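Local coordinates for outer membrane porin protein 32 (Delftia acidovorans, PDB 2FGQ) that forms anion-selective channels across the bacterial outer membrane as a homotrimeric porin, at residues L29-A34 / E60-D65; D11-Y16 / G323-I328. All coordinates share one frame; numbering follows the deposited sequence.

In the fold
The two contacts lie next to each other in the barrel, their centres about 9 Å apart, and both reach the second subunit. Contact 2 is regular sheet: strand 4-17 against strand 320-331, the first and last in the barrel. Contact 1 sets strand 26-48 against the loop that follows strand 51-60, with no direct hydrogen bond. Calcium and water join its two sides instead. Strands 4-17 and 26-48 are neighbours, so S32 N meets D11 O and G30 N meets N13 O in probable backbone bonds. Contact 1 is mostly buried. In contact 2, N13, A15 and Q325 on one face are buried; on the other, T12 and I328 are buried and V326 lies on the surface.

Contact 1: L29-A34 / E60-D65; sequences LGTSGA and EIFGDD. With CA (calcium ion), chain C.
The F62 ring meets T31 OG1 obliquely, with CD1 4.4 Å from that oxygen. E60 CG lies over one face of the ring, offset toward the rim. Water 2 sits at the ring edge, in its plane. This water donates to both T31 OG1 and D64 OD1. T31 OG1 donates to water 1, at 2.8 Å. Water 1 also accepts from S32 OG, and donates to E60 OE2 and I61 O. It thus links both segments. The main partner of E60 OE2 is K308, in a salt bridge, and that of S32 OG is S37 N.

The T31 methyl CG2 packs 3.5 Å from D64 OD1, near G63 N. D64 CG stands between its backbone N and carbonyl carbon (chi1 60°). This places the carboxylate between T31 and the calcium ion; OD2 binds the metal at 2.4 Å. L29 O also binds at 2.4 Å. Water 3, G309 O and, from the second subunit, N136 OD1 and both E158 carboxylate oxygens complete seven ligands. The metal holds two acceptors, L29 O and D64 OD2, 3.1 Å apart. The calcium ion ties strand, loop and neighbouring subunit together, and probably offsets the negative charge of D64 and E158.

Contact 2: D11-Y16 / G323-I328; sequences DTNVAY and GVQVGI
Backbone hydrogen bonds join T12 to I328, V14 to V326 and Y16 to V324. Each pair exchanges two bonds, so six bonds hold the antiparallel strands. V14 N gives to V326 O at 2.9 Å, and V326 N returns a bond to V14 O.

Between these pairs lie the non-hydrogen-bonded pairs N13-G327 and A15-Q325. At the first the strands come close, with N13 CA 3.8 Å from G327 CA. G327 has no side chain, which lets the backbones approach this far. N13 CB packs 3.2 Å from V326 O. CA-H...O contacts add to the backbone bonds, such as D11 CA to I328 O at 3.2 Å.

Among the polar side chains, N13 and Q325 lie on the same face. N13 CG lies between its backbone N and carbonyl carbon (chi1 53°), which sets its amide near that of Q325. The amide planes are turned 47° apart, and N13 ND2 and Q325 NE2 approach to 3.6 Å without bonding. Water 4 joins them instead, donating to N13 OD1 at 2.8 Å and accepting from Q325 NE2. N13 ND2 and D11 OD1 both hydrogen-bond to Y289 OH, and Q325 OE1 takes a bond from I112 N.

On the other face are T12, V14, Y16, V324, V326 and I328. Here T12, V14 and I328 pack against the second subunit. The pairing of strands 4-17 and 320-331 closes the 16-stranded antiparallel barrel, the fold of the trimeric general porins.

Contact 1: L29-A34 / E60-D65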
ATOM      1  N   LEU A  29     -14.485 -10.892 -13.954  1.00 10.30           N
ATOM      2  CA  LEU A  29     -14.813  -9.683 -13.217  1.00  9.46           C
ATOM      3  C   LEU A  29     -13.616  -8.760 -13.431  1.00  9.40           C
ATOM      4  O   LEU A  29     -12.511  -9.122 -13.072  1.00 10.32           O
ATOM      5  CB  LEU A  29     -15.046  -9.961 -11.728  1.00 10.01           C
ATOM      6  CG  LEU A  29     -15.740  -8.790 -11.006  1.00  9.27           C
ATOM      7  CD1 LEU A  29     -17.232  -8.823 -11.316  1.00 12.73           C
ATOM      8  CD2 LEU A  29     -15.464  -8.804  -9.537  1.00  9.84           C
ATOM      9  N   GLY A  30     -13.832  -7.608 -14.004  1.00 10.57           N
ATOM     10  CA  GLY A  30     -12.797  -6.631 -14.235  1.00 10.05           C
ATOM     11  C   GLY A  30     -13.134  -5.290 -13.625  1.00  9.72           C
ATOM     12  O   GLY A  30     -14.025  -5.146 -12.806  1.00 10.15           O
ATOM     13  N   THR A  31     -12.350  -4.280 -13.995  1.00  8.90           N
ATOM     14  CA  THR A  31     -12.470  -2.962 -13.397  1.00  9.63           C
ATOM     15  C   THR A  31     -12.376  -1.848 -14.395  1.00 10.43           C
ATOM     16  O   THR A  31     -11.869  -2.024 -15.522  1.00 10.25           O
ATOM     17  CB  THR A  31     -11.383  -2.755 -12.301  1.00 10.32           C
ATOM     18  OG1 THR A  31     -10.059  -2.788 -12.890  1.00 11.50           O
ATOM     19  CG2 THR A  31     -11.469  -3.820 -11.203  1.00 11.41           C
ATOM     20  N   SER A  32     -12.855  -0.674 -13.971  1.00  9.98           N
ATOM     21  CA  SER A  32     -12.462   0.570 -14.597  1.00 11.40           C
ATOM     22  C   SER A  32     -12.894   0.649 -16.065  1.00 11.58           C
ATOM     23  O   SER A  32     -12.131   1.064 -16.945  1.00 12.69           O
ATOM     24  CB  SER A  32     -10.962   0.768 -14.383  1.00 11.76           C
ATOM     25  OG  SER A  32     -10.674   0.931 -13.008  1.00 11.77           O
ATOM     26  N   GLY A  33     -14.161   0.316 -16.317  1.00 11.63           N
ATOM     27  CA  GLY A  33     -14.711   0.351 -17.663  1.00 12.15           C
ATOM     28  C   GLY A  33     -15.201   1.709 -18.107  1.00 12.67           C
ATOM     29  O   GLY A  33     -15.178   1.990 -19.301  1.00 14.44           O
ATOM     30  N   ALA A  34     -15.690   2.521 -17.172  1.00 12.12           N
ATOM     31  CA  ALA A  34     -16.228   3.866 -17.450  1.00 12.69           C
ATOM     32  C   ALA A  34     -15.293   4.970 -16.909  1.00 13.02           C
ATOM     33  O   ALA A  34     -15.058   5.967 -17.568  1.00 13.99           O
ATOM     34  CB  ALA A  34     -17.626   4.017 -16.886  1.00 13.46           C
ATOM     35  N   GLU A  60      -4.615   3.904  -8.001  1.00  8.15           N
ATOM     36  CA  GLU A  60      -5.640   3.085  -8.643  1.00  8.81           C
ATOM     37  C   GLU A  60      -6.134   2.009  -7.670  1.00  8.94           C
ATOM     38  O   GLU A  60      -5.408   1.496  -6.808  1.00  9.15           O
ATOM     39  CB  GLU A  60      -5.067   2.386  -9.873  1.00  8.58           C
ATOM     40  CG  GLU A  60      -6.100   1.680 -10.728  1.00 11.03           C
ATOM     41  CD  GLU A  60      -5.657   1.295 -12.126  1.00 11.91           C
ATOM     42  OE1 GLU A  60      -4.552   1.697 -12.572  1.00 14.85           O
ATOM     43  OE2 GLU A  60      -6.491   0.624 -12.817  1.00 13.25           O
ATOM     44  N   ILE A  61      -7.428   1.721  -7.810  1.00  9.19           N
ATOM     45  CA  ILE A  61      -8.097   0.635  -7.114  1.00  8.95           C
ATOM     46  C   ILE A  61      -8.405  -0.489  -8.080  1.00  8.68           C
ATOM     47  O   ILE A  61      -8.858  -0.261  -9.181  1.00  9.79           O
ATOM     48  CB  ILE A  61      -9.388   1.168  -6.432  1.00  9.40           C
ATOM     49  CG1 ILE A  61      -9.011   2.137  -5.314  1.00 10.84           C
ATOM     50  CG2 ILE A  61     -10.309   0.046  -5.969  1.00 11.47           C
ATOM     51  CD1 ILE A  61      -8.373   1.508  -4.116  1.00 12.02           C
ATOM     52  N   PHE A  62      -8.201  -1.711  -7.639  1.00  9.11           N
ATOM     53  CA  PHE A  62      -8.511  -2.922  -8.366  1.00  8.94           C
ATOM     54  C   PHE A  62      -9.478  -3.761  -7.546  1.00 10.13           C
ATOM     55  O   PHE A  62      -9.057  -4.593  -6.730  1.00 10.36           O
ATOM     56  CB  PHE A  62      -7.217  -3.715  -8.679  1.00  9.37           C
ATOM     57  CG  PHE A  62      -6.180  -2.929  -9.434  1.00  9.84           C
ATOM     58  CD1 PHE A  62      -6.197  -2.864 -10.831  1.00 13.46           C
ATOM     59  CD2 PHE A  62      -5.226  -2.224  -8.757  1.00 11.75           C
ATOM     60  CE1 PHE A  62      -5.232  -2.123 -11.536  1.00 13.13           C
ATOM     61  CE2 PHE A  62      -4.282  -1.483  -9.428  1.00 11.99           C
ATOM     62  CZ  PHE A  62      -4.282  -1.424 -10.829  1.00 11.85           C
ATOM     63  N   GLY A  63     -10.771  -3.502  -7.713  1.00  9.31           N
ATOM     64  CA  GLY A  63     -11.781  -4.102  -6.862  1.00 10.07           C
ATOM     65  C   GLY A  63     -11.913  -5.587  -7.050  1.00  9.60           C
ATOM     66  O   GLY A  63     -12.328  -6.280  -6.131  1.00 11.07           O
ATOM     67  N   ASP A  64     -11.517  -6.119  -8.189  1.00  9.19           N
ATOM     68  CA  ASP A  64     -11.624  -7.564  -8.409  1.00 10.27           C
ATOM     69  C   ASP A  64     -10.637  -8.407  -7.596  1.00 10.08           C
ATOM     70  O   ASP A  64     -10.918  -9.568  -7.326  1.00  9.80           O
ATOM     71  CB  ASP A  64     -11.567  -7.926  -9.895  1.00  9.11           C
ATOM     72  CG  ASP A  64     -10.277  -7.488 -10.589  1.00  9.61           C
ATOM     73  OD1 ASP A  64      -9.559  -6.547 -10.149  1.00 11.62           O
ATOM     74  OD2 ASP A  64      -9.915  -8.142 -11.610  1.00 11.21           O
ATOM     75  N   ASP A  65      -9.514  -7.819  -7.187  1.00 10.35           N
ATOM     76  CA  ASP A  65      -8.518  -8.525  -6.404  1.00 10.18           C
ATOM     77  C   ASP A  65      -8.022  -7.817  -5.162  1.00 10.23           C
ATOM     78  O   ASP A  65      -7.052  -8.258  -4.558  1.00 11.02           O
ATOM     79  CB  ASP A  65      -7.387  -9.068  -7.265  1.00 11.69           C
ATOM     80  CG  ASP A  65      -6.398  -8.019  -7.699  1.00 14.78           C
ATOM     81  OD1 ASP A  65      -6.405  -6.865  -7.226  1.00 14.34           O
ATOM     82  OD2 ASP A  65      -5.503  -8.336  -8.506  1.00 20.58           O
TER
HETATM   83 CA    CA C 501     -10.447 -10.237 -12.649  1.00 10.48          CA
HETATM   84  O   HOH W   1      -8.737  -0.522 -11.931  1.00 11.90           O
HETATM   85  O   HOH W   2      -8.579  -5.118 -12.452  1.00 12.77           O
HETATM   86  O   HOH W   3      -8.120 -10.544 -11.902  1.00 13.53           O

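Contact 2: D11-Y16 / G323-I328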
ATOM      1  N   ASP A  11     -15.164   1.277  -9.746  1.00  9.66           N
ATOM      2  CA  ASP A  11     -15.781   0.924 -11.026  1.00  9.28           C
ATOM      3  C   ASP A  11     -15.382  -0.530 -11.275  1.00  9.45           C
ATOM      4  O   ASP A  11     -14.196  -0.847 -11.454  1.00  9.25           O
ATOM      5  CB  ASP A  11     -15.281   1.859 -12.124  1.00 10.69           C
ATOM      6  CG  ASP A  11     -15.789   1.503 -13.487  1.00 12.53           C
ATOM      7  OD1 ASP A  11     -15.919   0.285 -13.800  1.00 12.00           O
ATOM      8  OD2 ASP A  11     -16.024   2.409 -14.321  1.00 13.93           O
ATOM      9  N   THR A  12     -16.382  -1.415 -11.209  1.00  8.67           N
ATOM     10  CA  THR A  12     -16.179  -2.851 -11.355  1.00  9.39           C
ATOM     11  C   THR A  12     -17.211  -3.385 -12.326  1.00  9.28           C
ATOM     12  O   THR A  12     -18.352  -2.918 -12.357  1.00 11.07           O
ATOM     13  CB  THR A  12     -16.239  -3.520  -9.970  1.00 10.26           C
ATOM     14  OG1 THR A  12     -15.195  -2.978  -9.173  1.00 10.82           O
ATOM     15  CG2 THR A  12     -15.942  -5.002 -10.010  1.00 10.09           C
ATOM     16  N   ASN A  13     -16.781  -4.359 -13.118  1.00 10.14           N
ATOM     17  CA  ASN A  13     -17.594  -4.836 -14.236  1.00 10.00           C
ATOM     18  C   ASN A  13     -17.488  -6.349 -14.409  1.00 11.29           C
ATOM     19  O   ASN A  13     -16.626  -7.010 -13.859  1.00 10.42           O
ATOM     20  CB  ASN A  13     -17.235  -4.114 -15.574  1.00 10.95           C
ATOM     21  CG  ASN A  13     -15.736  -4.186 -15.898  1.00 10.63           C
ATOM     22  OD1 ASN A  13     -15.166  -5.291 -16.007  1.00 11.28           O
ATOM     23  ND2 ASN A  13     -15.088  -3.020 -16.076  1.00 11.77           N
ATOM     24  N   VAL A  14     -18.391  -6.878 -15.215  1.00 11.39           N
ATOM     25  CA  VAL A  14     -18.183  -8.147 -15.878  1.00 12.99           C
ATOM     26  C   VAL A  14     -17.735  -7.835 -17.310  1.00 12.46           C
ATOM     27  O   VAL A  14     -18.212  -6.896 -17.930  1.00 12.78           O
ATOM     28  CB  VAL A  14     -19.449  -9.035 -15.834  1.00 14.38           C
ATOM     29  CG1 VAL A  14     -19.270 -10.255 -16.659  1.00 18.89           C
ATOM     30  CG2 VAL A  14     -19.765  -9.424 -14.397  1.00 14.91           C
ATOM     31  N   ALA A  15     -16.813  -8.636 -17.799  1.00 11.95           N
ATOM     32  CA  ALA A  15     -16.291  -8.443 -19.126  1.00 11.95           C
ATOM     33  C   ALA A  15     -16.028  -9.752 -19.847  1.00 12.03           C
ATOM     34  O   ALA A  15     -15.846 -10.786 -19.239  1.00 12.60           O
ATOM     35  CB  ALA A  15     -15.034  -7.542 -19.129  1.00 12.55           C
ATOM     36  N   TYR A  16     -16.015  -9.653 -21.170  1.00 13.07           N
ATOM     37  CA  TYR A  16     -15.823 -10.766 -22.063  1.00 13.57           C
ATOM     38  C   TYR A  16     -15.056 -10.297 -23.288  1.00 12.93           C
ATOM     39  O   TYR A  16     -15.331  -9.229 -23.838  1.00 14.02           O
ATOM     40  CB  TYR A  16     -17.192 -11.271 -22.493  1.00 14.63           C
ATOM     41  CG  TYR A  16     -17.216 -12.197 -23.682  1.00 17.45           C
ATOM     42  CD1 TYR A  16     -17.311 -11.699 -24.971  1.00 18.56           C
ATOM     43  CD2 TYR A  16     -17.141 -13.563 -23.513  1.00 18.38           C
ATOM     44  CE1 TYR A  16     -17.349 -12.554 -26.073  1.00 19.44           C
ATOM     45  CE2 TYR A  16     -17.190 -14.435 -24.606  1.00 18.37           C
ATOM     46  CZ  TYR A  16     -17.278 -13.912 -25.871  1.00 19.38           C
ATOM     47  OH  TYR A  16     -17.294 -14.743 -26.955  1.00 25.55           O
ATOM     48  N   GLY A 323     -15.395  -7.423 -27.812  1.00 13.36           N
ATOM     49  CA  GLY A 323     -15.423  -7.343 -26.357  1.00 13.05           C
ATOM     50  C   GLY A 323     -16.629  -6.617 -25.839  1.00 12.74           C
ATOM     51  O   GLY A 323     -17.232  -5.779 -26.516  1.00 12.96           O
ATOM     52  N   VAL A 324     -16.992  -6.958 -24.611  1.00 13.22           N
ATOM     53  CA  VAL A 324     -18.134  -6.373 -23.929  1.00 13.75           C
ATOM     54  C   VAL A 324     -17.721  -6.137 -22.466  1.00 12.69           C
ATOM     55  O   VAL A 324     -17.043  -6.981 -21.859  1.00 13.47           O
ATOM     56  CB  VAL A 324     -19.351  -7.360 -23.917  1.00 15.43           C
ATOM     57  CG1 VAL A 324     -20.562  -6.690 -23.282  1.00 18.16           C
ATOM     58  CG2 VAL A 324     -19.645  -7.832 -25.283  1.00 19.32           C
ATOM     59  N   GLN A 325     -18.191  -5.030 -21.896  1.00 12.54           N
ATOM     60  CA  GLN A 325     -18.036  -4.738 -20.452  1.00 12.41           C
ATOM     61  C   GLN A 325     -19.359  -4.179 -19.987  1.00 13.03           C
ATOM     62  O   GLN A 325     -19.932  -3.291 -20.645  1.00 14.30           O
ATOM     63  CB  GLN A 325     -17.000  -3.637 -20.183  1.00 14.39           C
ATOM     64  CG  GLN A 325     -15.611  -3.991 -20.344  1.00 17.08           C
ATOM     65  CD  GLN A 325     -14.676  -2.821 -20.095  1.00 15.04           C
ATOM     66  OE1 GLN A 325     -14.916  -1.731 -20.617  1.00 15.03           O
ATOM     67  NE2 GLN A 325     -13.603  -3.055 -19.349  1.00 13.08           N
ATOM     68  N   VAL A 326     -19.853  -4.671 -18.868  1.00 10.66           N
ATOM     69  CA  VAL A 326     -21.051  -4.118 -18.252  1.00 12.38           C
ATOM     70  C   VAL A 326     -20.736  -3.984 -16.761  1.00 11.00           C
ATOM     71  O   VAL A 326     -20.312  -4.937 -16.148  1.00 11.37           O
ATOM     72  CB  VAL A 326     -22.256  -5.051 -18.452  1.00 12.78           C
ATOM     73  CG1 VAL A 326     -23.465  -4.586 -17.670  1.00 16.48           C
ATOM     74  CG2 VAL A 326     -22.627  -5.146 -19.948  1.00 15.28           C
ATOM     75  N   GLY A 327     -21.003  -2.825 -16.201  1.00 10.72           N
ATOM     76  CA  GLY A 327     -20.532  -2.536 -14.855  1.00 11.02           C
ATOM     77  C   GLY A 327     -21.242  -1.397 -14.163  1.00 11.54           C
ATOM     78  O   GLY A 327     -22.232  -0.848 -14.640  1.00 11.22           O
ATOM     79  N   ILE A 328     -20.719  -1.078 -12.983  1.00 10.74           N
ATOM     80  CA  ILE A 328     -21.211  -0.007 -12.148  1.00 11.16           C
ATOM     81  C   ILE A 328     -20.010   0.846 -11.792  1.00 11.60           C
ATOM     82  O   ILE A 328     -18.917   0.336 -11.499  1.00 12.68           O
ATOM     83  CB  ILE A 328     -21.926  -0.563 -10.876  1.00 12.79           C
ATOM     84  CG1 ILE A 328     -22.435   0.574  -9.971  1.00 13.45           C
ATOM     85  CG2 ILE A 328     -21.070  -1.491 -10.056  1.00 13.28           C
ATOM     86  CD1 ILE A 328     -23.419   0.136  -8.903  1.00 14.94           C
TER
HETATM   87  O   HOH W   4     -12.865  -5.269 -17.677  1.00 12.19           O